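Beta-galactosidase (Trichoderma reesei, PDB 3OGV) probably hydrolyses terminal non-reducing beta-D-galactose residues from beta-D-galactosides, as a glycoside hydrolase of family 35. Local coordinates at residues 337-342 with 935-940; 244-249 with 281-286. One frame throughout, in Å; residues are numbered along the deposited sequence.

How the contacts relate
Contacts 1 and 2 touch one another in a series running from a C-terminal all-beta domain to the galactose site of the barrel. Their centres lie about 13 Å apart, and they meet directly: Y339 OH of contact 1 is probably hydrogen-bonded to D285 OD2 of contact 2 at 2.6 Å, while Y339 CE1 packs 3.2 Å from P286 O. A single glucose bridges the pair, binding G337 and brushing F284 and P286. Contact 2 is the inner layer, with the F284 side chain about 4 Å from that of the galactose-binding E122 and touching the bound thiogalactoside; contact 1 is a second layer, its Y339 side chain about 10 Å from that of E122.

Contact 1 of 2, residues 337-342 with 935-940; sequences GGYTSY and IGPQTE. With NAG (2-acetamido-2-deoxy-beta-D-glucopyranose), chain C; NAG (2-acetamido-2-deoxy-beta-D-glucopyranose), chain B; GLC (alpha-D-glucopyranose), chain D.
Y339 and Q938 join the loop that follows strand 318-321 of the barrel to the loop leading into strand 940-943 of a C-terminal all-beta domain. The tight part centres on the tyrosine ring. P937, which follows a cis peptide bond, lays CD over one face in a CH-pi contact, 3.8 Å from the ring centroid, and its CG reaches the phenol end. At the rim, in the ring plane, Q938 OE1 approaches Y339 CD2 to 3.2 Å. The ring stands here because Y339 CG is set between the backbone N and carbonyl carbon (chi1 52°); its hydroxyl is then held by D285.

Q938 stretches out, its amide turned well away from the ring plane. OE1 accepts from S341 N at 3.1 Å, a bent bond whose donor is tilted 27° from the carbonyl plane, and it takes a second, shorter bond from a water 2.8 Å away, which in turn accepts from T340 N. NE2 donates almost straight, in the amide plane, to E940 O at 2.9 Å. Acceptor and donor ends are thus both engaged, which fixes which way round the amide lies. T340 OG1 and S341 OG look to K930 and E350.

The looser part lies toward T939, partly exposed and meeting the acetamide methyl of the inner of two linked N-acetylglucosamines only lightly. These sugars flank 935-940: the outer one donates from its O6 to I935 O at 2.8 Å, and the acetamide C7 of the inner one lies 3.4 Å from G936 CA. At the far end G337 O accepts from the glucose O2. The chemistry implies a domain junction keyed by one neutral amide and one ring face, without a salt bridge between the two loops, and flanked by carbohydrate.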
loop_
_atom_site.group_PDB
_atom_site.type_symbol
_atom_site.label_atom_id
_atom_site.label_comp_id
_atom_site.label_asym_id
_atom_site.label_seq_id
_atom_site.Cartn_x
_atom_site.Cartn_y
_atom_site.Cartn_z
ATOM N N GLY A 337 0.094 14.467 -7.301
ATOM C CA GLY A 337 -0.950 13.748 -7.980
ATOM C C GLY A 337 -1.793 12.804 -7.144
ATOM O O GLY A 337 -2.580 12.029 -7.709
ATOM N N GLY A 338 -1.615 12.873 -5.824
ATOM C CA GLY A 338 -2.412 12.180 -4.828
ATOM C C GLY A 338 -2.636 13.066 -3.653
ATOM O O GLY A 338 -2.153 14.248 -3.603
ATOM N N TYR A 339 -3.360 12.590 -2.667
ATOM C CA TYR A 339 -3.733 13.347 -1.454
ATOM C C TYR A 339 -3.280 12.596 -0.235
ATOM O O TYR A 339 -2.287 11.827 -0.318
ATOM C CB TYR A 339 -5.221 13.779 -1.473
ATOM C CG TYR A 339 -6.170 12.599 -1.747
ATOM C CD1 TYR A 339 -6.539 12.295 -3.085
ATOM C CD2 TYR A 339 -6.698 11.845 -0.715
ATOM C CE1 TYR A 339 -7.434 11.202 -3.408
ATOM C CE2 TYR A 339 -7.586 10.781 -1.004
ATOM C CZ TYR A 339 -7.926 10.517 -2.294
ATOM O OH TYR A 339 -8.819 9.474 -2.580
ATOM N N THR A 340 -3.814 12.858 0.961
ATOM C CA THR A 340 -3.226 12.277 2.157
ATOM C C THR A 340 -3.362 10.717 2.211
ATOM O O THR A 340 -2.360 10.040 2.486
ATOM C CB THR A 340 -3.794 12.826 3.496
ATOM O OG1 THR A 340 -3.757 14.281 3.379
ATOM C CG2 THR A 340 -2.979 12.363 4.688
ATOM N N SER A 341 -4.554 10.214 1.885
ATOM C CA SER A 341 -4.719 8.741 2.009
ATOM C C SER A 341 -3.888 8.054 0.925
ATOM O O SER A 341 -3.864 8.461 -0.222
ATOM C CB SER A 341 -6.190 8.529 1.770
ATOM O OG SER A 341 -6.456 7.089 1.872
ATOM N N TYR A 342 -3.368 6.884 1.314
ATOM C CA TYR A 342 -2.825 5.950 0.266
ATOM C C TYR A 342 -3.531 4.563 0.502
ATOM O O TYR A 342 -2.919 3.517 0.379
ATOM C CB TYR A 342 -1.280 5.810 0.337
ATOM C CG TYR A 342 -0.696 5.295 -0.965
ATOM C CD1 TYR A 342 -0.911 5.926 -2.146
ATOM C CD2 TYR A 342 0.130 4.134 -0.928
ATOM C CE1 TYR A 342 -0.268 5.501 -3.374
ATOM C CE2 TYR A 342 0.787 3.713 -2.113
ATOM C CZ TYR A 342 0.549 4.369 -3.269
ATOM O OH TYR A 342 1.242 3.969 -4.418
ATOM N N ILE A 935 -11.824 21.078 -3.399
ATOM C CA ILE A 935 -11.208 20.156 -4.385
ATOM C C ILE A 935 -11.496 18.667 -3.967
ATOM O O ILE A 935 -11.885 17.923 -4.876
ATOM C CB ILE A 935 -9.710 20.419 -4.542
ATOM C CG1 ILE A 935 -9.513 21.880 -5.060
ATOM C CG2 ILE A 935 -9.125 19.406 -5.637
ATOM C CD1 ILE A 935 -7.999 22.226 -5.309
ATOM N N GLY A 936 -11.263 18.304 -2.721
ATOM C CA GLY A 936 -11.598 16.952 -2.264
ATOM C C GLY A 936 -10.639 15.918 -2.860
ATOM O O GLY A 936 -9.575 16.248 -3.394
ATOM N N PRO A 937 -10.946 14.593 -2.660
ATOM C CA PRO A 937 -12.223 14.069 -2.191
ATOM C C PRO A 937 -12.153 13.706 -0.697
ATOM O O PRO A 937 -13.207 13.233 -0.164
ATOM C CB PRO A 937 -12.368 12.800 -2.993
ATOM C CG PRO A 937 -10.892 12.267 -3.113
ATOM C CD PRO A 937 -10.054 13.552 -3.194
ATOM N N GLN A 938 -11.016 13.813 -0.028
ATOM C CA GLN A 938 -10.917 13.207 1.301
ATOM C C GLN A 938 -11.639 14.046 2.351
ATOM O O GLN A 938 -11.297 15.248 2.576
ATOM C CB GLN A 938 -9.436 12.973 1.678
ATOM C CG GLN A 938 -9.302 12.173 2.983
ATOM C CD GLN A 938 -7.918 11.645 3.230
ATOM O OE1 GLN A 938 -6.961 12.077 2.509
ATOM N NE2 GLN A 938 -7.739 10.759 4.220
ATOM N N THR A 939 -12.518 13.397 3.102
ATOM C CA THR A 939 -13.126 13.992 4.304
ATOM C C THR A 939 -12.825 13.293 5.565
ATOM O O THR A 939 -12.947 13.841 6.663
ATOM C CB THR A 939 -14.681 14.112 4.167
ATOM O OG1 THR A 939 -15.145 12.787 3.831
ATOM C CG2 THR A 939 -15.108 15.115 3.049
ATOM N N GLU A 940 -12.412 12.008 5.512
ATOM C CA GLU A 940 -12.151 11.217 6.647
ATOM C C GLU A 940 -10.683 10.830 6.783
ATOM O O GLU A 940 -10.144 10.270 5.767
ATOM C CB GLU A 940 -12.985 9.865 6.558
ATOM C CG GLU A 940 -12.715 8.933 7.786
ATOM C CD GLU A 940 -13.722 7.825 7.902
ATOM O OE1 GLU A 940 -14.724 7.836 7.159
ATOM O OE2 GLU A 940 -13.535 7.076 8.869
HETATM C C1 NAG C . -17.033 19.410 -1.126
HETATM C C2 NAG C . -15.870 18.651 -1.854
HETATM C C3 NAG C . -15.577 19.402 -3.153
HETATM C C4 NAG C . -16.798 19.510 -4.061
HETATM C C5 NAG C . -17.956 20.181 -3.205
HETATM C C6 NAG C . -19.264 20.322 -3.976
HETATM C C7 NAG C . -14.321 17.522 -0.332
HETATM C C8 NAG C . -13.295 17.702 0.696
HETATM N N2 NAG C . -14.756 18.611 -0.979
HETATM O O3 NAG C . -14.603 18.644 -3.849
HETATM O O4 NAG C . -16.495 20.449 -5.114
HETATM O O5 NAG C . -18.118 19.452 -1.960
HETATM O O6 NAG C . -19.632 19.027 -4.323
HETATM O O7 NAG C . -14.765 16.392 -0.695
HETATM C C1 NAG B . -16.465 19.880 -6.421
HETATM C C2 NAG B . -16.582 21.017 -7.444
HETATM C C3 NAG B . -16.304 20.572 -8.875
HETATM C C4 NAG B . -14.988 19.747 -8.886
HETATM C C5 NAG B . -14.978 18.661 -7.801
HETATM C C6 NAG B . -13.671 17.808 -7.784
HETATM C C7 NAG B . -18.181 22.820 -6.846
HETATM C C8 NAG B . -19.623 23.242 -6.884
HETATM N N2 NAG B . -17.933 21.620 -7.390
HETATM O O3 NAG B . -16.178 21.727 -9.695
HETATM O O4 NAG B . -15.022 19.154 -10.175
HETATM O O5 NAG B . -15.155 19.296 -6.549
HETATM O O6 NAG B . -12.556 18.632 -7.482
HETATM O O7 NAG B . -17.308 23.591 -6.386
HETATM C C1 GLC D . -4.072 11.595 -12.174
HETATM C C2 GLC D . -2.760 11.568 -11.402
HETATM C C3 GLC D . -1.555 11.736 -12.300
HETATM C C4 GLC D . -1.588 10.608 -13.301
HETATM C C5 GLC D . -2.896 10.698 -14.107
HETATM C C6 GLC D . -3.034 9.644 -15.202
HETATM O O2 GLC D . -2.828 12.575 -10.424
HETATM O O3 GLC D . -0.373 11.632 -11.490
HETATM O O4 GLC D . -0.500 10.792 -14.223
HETATM O O5 GLC D . -3.933 10.608 -13.189
HETATM O O6 GLC D . -3.054 8.374 -14.565
HETATM O O HOH W 1 -6.426 14.633 1.412
#

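Contact 2 of 2, residues 244-249 with 281-286; sequences FDCAHP and GGAFDP. With MAN (alpha-D-mannopyranose), chain E; PTQ (2-phenylethyl 1-thio-beta-D-galactopyranoside), chain F; GLC (alpha-D-glucopyranose), chain D.
The rings of F244 and F284 form an offset stack, their planes at 14° and centroids 4.3 Å apart, between two loops that follow barrel strands 236-239 and 275-280. The displacement is large enough that F284 CE2 sits against F244 CG, at 3.3 Å, while F244 CB covers the face of the F284 ring as a CH-pi donor. The two torsions are complementary: F244 CG points opposite its carbonyl carbon (chi1 -55°), whereas F284 CG is wedged between backbone N and carbonyl carbon (chi1 57°), which swings a side chain that leaves the backbone obliquely back over its neighbour.

The stack's rims face the ligands. F284 CD2 lies 3.6 Å from the hydroxymethyl O5 of the bound thiogalactoside, which meets the ring edge in its plane, and at another part of the rim, also near the ring plane, the glucose O6 comes up to CZ. F244 CE2 touches the galactoside C6 at 3.7 Å, and its CE1 edge points at the phenyl carbon C10 of the aglycone. A serine in place of F244 would probably strip the stacked ring from that face of F284, leaving it freer to turn and a gap beside the galactoside C6.

Behind the rings, C246, disulfide-bonded to C295, sets SG against A283 CB at 3.6 Å. One water ties the loops together, donating to F244 O and D285 OD1 and accepting from C246 N. D245 turns outward and grips the mannose with both carboxylate oxygens, OD1 to O4 and OD2 to O3, each at 2.9 Å; OD1 also takes A247 N from above its plane, closing an Asx turn. The chemistry implies a division of labour: one face of each ring is spent on the other, the F284 rim on the galactoside O5 and the glucose O6, and the carboxylate of D245 on the mannose.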
loop_
_atom_site.group_PDB
_atom_site.type_symbol
_atom_site.label_atom_id
_atom_site.label_comp_id
_atom_site.label_asym_id
_atom_site.label_seq_id
_atom_site.Cartn_x
_atom_site.Cartn_y
_atom_site.Cartn_z
ATOM N N PHE A 244 -5.744 3.385 -13.842
ATOM C CA PHE A 244 -5.791 4.004 -12.528
ATOM C C PHE A 244 -6.938 4.920 -12.290
ATOM O O PHE A 244 -7.007 5.512 -11.169
ATOM C CB PHE A 244 -4.464 4.743 -12.226
ATOM C CG PHE A 244 -3.274 3.899 -12.359
ATOM C CD1 PHE A 244 -2.496 3.920 -13.533
ATOM C CD2 PHE A 244 -2.959 2.930 -11.331
ATOM C CE1 PHE A 244 -1.354 3.079 -13.588
ATOM C CE2 PHE A 244 -1.821 2.111 -11.433
ATOM C CZ PHE A 244 -1.067 2.189 -12.545
ATOM N N ASP A 245 -7.811 5.047 -13.271
ATOM C CA ASP A 245 -8.969 5.949 -13.159
ATOM C C ASP A 245 -10.181 5.097 -12.717
ATOM O O ASP A 245 -10.635 4.227 -13.501
ATOM C CB ASP A 245 -9.217 6.550 -14.547
ATOM C CG ASP A 245 -10.355 7.639 -14.583
ATOM O OD1 ASP A 245 -11.040 7.738 -13.667
ATOM O OD2 ASP A 245 -10.565 8.299 -15.625
ATOM N N CYS A 246 -10.743 5.415 -11.548
ATOM C CA CYS A 246 -11.773 4.556 -10.900
ATOM C C CYS A 246 -13.153 5.193 -11.183
ATOM O O CYS A 246 -14.047 4.907 -10.382
ATOM C CB CYS A 246 -11.468 4.578 -9.327
ATOM S SG CYS A 246 -9.775 3.949 -8.883
ATOM N N ALA A 247 -13.318 5.964 -12.290
ATOM C CA ALA A 247 -14.619 6.567 -12.606
ATOM C C ALA A 247 -15.783 5.634 -12.808
ATOM O O ALA A 247 -16.939 5.956 -12.446
ATOM C CB ALA A 247 -14.486 7.467 -13.839
ATOM N N HIS A 248 -15.483 4.446 -13.330
ATOM C CA HIS A 248 -16.522 3.472 -13.759
ATOM C C HIS A 248 -16.111 2.076 -13.252
ATOM O O HIS A 248 -15.620 1.233 -14.050
ATOM C CB HIS A 248 -16.614 3.485 -15.286
ATOM C CG HIS A 248 -17.050 4.789 -15.813
ATOM N ND1 HIS A 248 -16.285 5.578 -16.655
ATOM C CD2 HIS A 248 -18.202 5.459 -15.585
ATOM C CE1 HIS A 248 -16.957 6.691 -16.921
ATOM N NE2 HIS A 248 -18.124 6.640 -16.294
ATOM N N PRO A 249 -16.350 1.796 -11.997
ATOM C CA PRO A 249 -15.795 0.578 -11.412
ATOM C C PRO A 249 -16.393 -0.722 -11.907
ATOM O O PRO A 249 -15.782 -1.736 -11.672
ATOM C CB PRO A 249 -16.077 0.711 -9.890
ATOM C CG PRO A 249 -17.066 1.881 -9.811
ATOM C CD PRO A 249 -17.042 2.660 -11.038
ATOM N N GLY A 281 -3.282 -4.258 -7.469
ATOM C CA GLY A 281 -4.027 -4.556 -6.225
ATOM C C GLY A 281 -4.953 -3.386 -5.865
ATOM O O GLY A 281 -5.603 -3.485 -4.790
ATOM N N GLY A 282 -5.036 -2.347 -6.685
ATOM C CA GLY A 282 -5.935 -1.214 -6.433
ATOM C C GLY A 282 -5.546 -0.165 -7.418
ATOM O O GLY A 282 -5.130 -0.447 -8.570
ATOM N N ALA A 283 -5.674 1.111 -7.019
ATOM C CA ALA A 283 -5.256 2.213 -7.938
ATOM C C ALA A 283 -4.930 3.368 -7.027
ATOM O O ALA A 283 -5.478 3.493 -5.914
ATOM C CB ALA A 283 -6.405 2.604 -8.862
ATOM N N PHE A 284 -4.130 4.293 -7.531
ATOM C CA PHE A 284 -3.958 5.612 -6.842
ATOM C C PHE A 284 -5.169 6.489 -7.214
ATOM O O PHE A 284 -5.982 6.168 -8.079
ATOM C CB PHE A 284 -2.583 6.259 -7.228
ATOM C CG PHE A 284 -2.387 6.463 -8.711
ATOM C CD1 PHE A 284 -3.106 7.424 -9.440
ATOM C CD2 PHE A 284 -1.421 5.712 -9.371
ATOM C CE1 PHE A 284 -2.893 7.608 -10.857
ATOM C CE2 PHE A 284 -1.155 5.910 -10.756
ATOM C CZ PHE A 284 -1.863 6.901 -11.479
ATOM N N ASP A 285 -5.268 7.646 -6.546
ATOM C CA ASP A 285 -6.444 8.528 -6.701
ATOM C C ASP A 285 -5.904 9.989 -6.487
ATOM O O ASP A 285 -5.208 10.224 -5.498
ATOM C CB ASP A 285 -7.582 8.172 -5.686
ATOM C CG ASP A 285 -8.907 8.813 -6.071
ATOM O OD1 ASP A 285 -9.395 8.770 -7.240
ATOM O OD2 ASP A 285 -9.563 9.290 -5.096
ATOM N N PRO A 286 -6.265 10.896 -7.421
ATOM C CA PRO A 286 -5.750 12.290 -7.328
ATOM C C PRO A 286 -6.658 13.129 -6.410
ATOM O O PRO A 286 -7.785 12.798 -6.121
ATOM C CB PRO A 286 -5.855 12.807 -8.780
ATOM C CG PRO A 286 -7.110 12.061 -9.330
ATOM C CD PRO A 286 -6.971 10.634 -8.696
HETATM C C1 MAN E . -9.940 14.368 -14.767
HETATM C C2 MAN E . -9.220 13.235 -15.562
HETATM C C3 MAN E . -10.133 12.002 -15.429
HETATM C C4 MAN E . -10.547 11.687 -13.971
HETATM C C5 MAN E . -11.150 12.896 -13.264
HETATM C C6 MAN E . -11.202 12.740 -11.747
HETATM O O2 MAN E . -8.007 12.912 -14.852
HETATM O O3 MAN E . -9.482 10.920 -16.084
HETATM O O4 MAN E . -11.505 10.628 -13.897
HETATM O O5 MAN E . -10.240 14.045 -13.399
HETATM O O6 MAN E . -9.961 12.361 -11.084
HETATM C C1 PTQ F . 4.418 1.628 -11.035
HETATM O O1 PTQ F . 3.186 2.382 -10.902
HETATM S S1 PTQ F . 4.956 1.871 -12.780
HETATM C C2 PTQ F . 5.506 2.074 -10.118
HETATM O O2 PTQ F . 6.647 1.267 -10.202
HETATM C C3 PTQ F . 5.052 2.221 -8.664
HETATM O O3 PTQ F . 6.030 2.879 -7.915
HETATM C C4 PTQ F . 3.704 2.912 -8.593
HETATM O O4 PTQ F . 3.958 4.303 -8.971
HETATM C C5 PTQ F . 2.664 2.332 -9.485
HETATM O O5 PTQ F . 0.735 3.044 -8.329
HETATM C C6 PTQ F . 1.341 2.997 -9.680
HETATM C C7 PTQ F . 3.564 1.146 -13.683
HETATM C C8 PTQ F . 3.586 1.458 -15.156
HETATM C C9 PTQ F . 2.415 0.893 -15.857
HETATM C C10 PTQ F . 1.250 1.643 -15.971
HETATM C C11 PTQ F . 0.133 1.043 -16.591
HETATM C C12 PTQ F . 0.218 -0.285 -17.065
HETATM C C13 PTQ F . 1.383 -0.990 -16.892
HETATM C C14 PTQ F . 2.432 -0.447 -16.266
HETATM C C1 GLC D . -4.072 11.595 -12.174
HETATM C C2 GLC D . -2.760 11.568 -11.402
HETATM C C3 GLC D . -1.555 11.736 -12.300
HETATM C C4 GLC D . -1.588 10.608 -13.301
HETATM C C5 GLC D . -2.896 10.698 -14.107
HETATM C C6 GLC D . -3.034 9.644 -15.202
HETATM O O2 GLC D . -2.828 12.575 -10.424
HETATM O O3 GLC D . -0.373 11.632 -11.490
HETATM O O4 GLC D . -0.500 10.792 -14.223
HETATM O O5 GLC D . -3.933 10.608 -13.189
HETATM O O6 GLC D . -3.054 8.374 -14.565
HETATM O O HOH W 2 -9.016 7.355 -9.559
#